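PDB 1JWQ: N-ACETYLMURAMOYL-L-ALANINE AMIDASE CwlV from Paenibacillus polymyxa, which probably hydrolyses the amide bond between N-acetylmuramic acid and L-alanine in cell-wall peptidoglycan, the fragment here being its zinc-binding catalytic domain. Local coordinates for residues A[149-152]-A[153-157]. Residues are numbered along the deposited sequence; the frame is centred on the assembly and turned at random.
Sequences AKEE and ATLFD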
loop_
_atom_site.group_PDB
_atom_site.type_symbol
_atom_site.label_atom_id
_atom_site.label_comp_id
_atom_site.label_asym_id
_atom_site.label_seq_id
_atom_site.Cartn_x
_atom_site.Cartn_y
_atom_site.Cartn_z
ATOM N N ALA A 149 0.259 -7.589 -18.853
ATOM C CA ALA A 149 1.125 -8.762 -18.786
ATOM C C ALA A 149 2.513 -8.508 -18.208
ATOM O O ALA A 149 2.936 -9.191 -17.273
ATOM C CB ALA A 149 1.251 -9.395 -20.168
ATOM N N LYS A 150 3.227 -7.536 -18.765
ATOM C CA LYS A 150 4.573 -7.231 -18.287
ATOM C C LYS A 150 4.571 -6.699 -16.858
ATOM O O LYS A 150 5.379 -7.120 -16.029
ATOM C CB LYS A 150 5.252 -6.214 -19.216
ATOM C CG LYS A 150 5.979 -6.828 -20.421
ATOM C CD LYS A 150 6.510 -5.741 -21.355
ATOM C CE LYS A 150 7.599 -6.251 -22.296
ATOM N NZ LYS A 150 8.821 -6.723 -21.584
ATOM N N GLU A 151 3.655 -5.780 -16.571
ATOM C CA GLU A 151 3.582 -5.194 -15.243
ATOM C C GLU A 151 3.193 -6.211 -14.173
ATOM O O GLU A 151 3.714 -6.172 -13.057
ATOM C CB GLU A 151 2.614 -4.011 -15.239
ATOM C CG GLU A 151 2.862 -3.057 -14.090
ATOM C CD GLU A 151 2.551 -1.621 -14.456
ATOM O OE1 GLU A 151 1.541 -1.083 -13.959
ATOM O OE2 GLU A 151 3.325 -1.027 -15.241
ATOM N N GLU A 152 2.282 -7.121 -14.502
ATOM C CA GLU A 152 1.885 -8.147 -13.540
ATOM C C GLU A 152 3.112 -8.973 -13.155
ATOM O O GLU A 152 3.350 -9.241 -11.979
ATOM C CB GLU A 152 0.827 -9.085 -14.128
ATOM C CG GLU A 152 0.424 -10.196 -13.167
ATOM C CD GLU A 152 -0.368 -11.306 -13.824
ATOM O OE1 GLU A 152 -0.837 -12.201 -13.092
ATOM O OE2 GLU A 152 -0.514 -11.294 -15.064
ATOM N N ALA A 153 3.882 -9.388 -14.157
ATOM C CA ALA A 153 5.086 -10.179 -13.908
ATOM C C ALA A 153 6.033 -9.400 -13.002
ATOM O O ALA A 153 6.609 -9.948 -12.060
ATOM C CB ALA A 153 5.780 -10.508 -15.229
ATOM N N THR A 154 6.183 -8.114 -13.290
ATOM C CA THR A 154 7.052 -7.250 -12.508
ATOM C C THR A 154 6.593 -7.141 -11.056
ATOM O O THR A 154 7.405 -7.234 -10.139
ATOM C CB THR A 154 7.114 -5.839 -13.122
ATOM O OG1 THR A 154 7.730 -5.910 -14.414
ATOM C CG2 THR A 154 7.912 -4.899 -12.235
ATOM N N LEU A 155 5.294 -6.944 -10.843
ATOM C CA LEU A 155 4.786 -6.822 -9.481
ATOM C C LEU A 155 5.024 -8.086 -8.663
ATOM O O LEU A 155 5.152 -8.021 -7.441
ATOM C CB LEU A 155 3.294 -6.466 -9.482
ATOM C CG LEU A 155 3.004 -4.986 -9.182
ATOM C CD1 LEU A 155 3.588 -4.113 -10.286
ATOM C CD2 LEU A 155 1.504 -4.761 -9.059
ATOM N N PHE A 156 5.087 -9.236 -9.329
ATOM C CA PHE A 156 5.332 -10.475 -8.609
ATOM C C PHE A 156 6.791 -10.897 -8.649
ATOM O O PHE A 156 7.126 -12.041 -8.343
ATOM C CB PHE A 156 4.426 -11.595 -9.118
ATOM C CG PHE A 156 3.031 -11.519 -8.572
ATOM C CD1 PHE A 156 2.096 -10.657 -9.130
ATOM C CD2 PHE A 156 2.673 -12.256 -7.450
ATOM C CE1 PHE A 156 0.822 -10.526 -8.576
ATOM C CE2 PHE A 156 1.403 -12.134 -6.886
ATOM C CZ PHE A 156 0.479 -11.267 -7.450
ATOM N N ASP A 157 7.655 -9.960 -9.020
ATOM C CA ASP A 157 9.089 -10.211 -9.057
ATOM C C ASP A 157 9.630 -9.853 -7.674
ATOM O O ASP A 157 9.383 -8.758 -7.166
ATOM C CB ASP A 157 9.759 -9.347 -10.130
ATOM C CG ASP A 157 11.273 -9.491 -10.136
ATOM O OD1 ASP A 157 11.947 -8.843 -9.304
ATOM O OD2 ASP A 157 11.791 -10.261 -10.970
#
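Glu-151 and Leu-155 meet one turn apart on the short helix 149-155. The backbone N of Leu-155 donates to Glu-151 O at 2.8 Å. CD1 of Leu-155 also approaches that oxygen, and it touches CG of Glu-151 at 4.0 Å. One residue further on, Phe-156 N reaches Glu-152 O at 3.2 Å, with a more bent N-H...O angle of 143°. Glu-152 O also lies in the plane of the Phe-156 ring, at its edge, 3.4 Å from Phe-156 CD1. On the more exposed side, Lys-150 O accepts from Thr-154 N at 3.0 Å. Thr-154 OG1 stands beside its own backbone N (chi1 -65°), which brings it to 3.1 Å from Lys-150 O, although its proton has another acceptor within reach.

The two glutamates send their carboxylates away from this turn. Glu-151 OE1 takes hydrogen bonds from the backbone N of Tyr-145 and of Gly-91, while the extended chain of Glu-152 carries its OE1 out to a hydrogen bond with Ser-21 OG. Leu-155 and Phe-156 both pack on Phe-29 of helix 26-42, and the Phe-156 side chain lies about 7 Å from that of the zinc ligand Glu-26. Phe-156 leaves helical geometry, and Asp-157 then caps helix 158-176 through OD1 to Phe-160 N.

The helix and the turn after it thus lie beside the metal site. The chemistry implies two buried glutamates whose carboxylates are held by hydrogen bonds from outside the helix, with backbone N-H groups probably stabilising the negative charge of Glu-151.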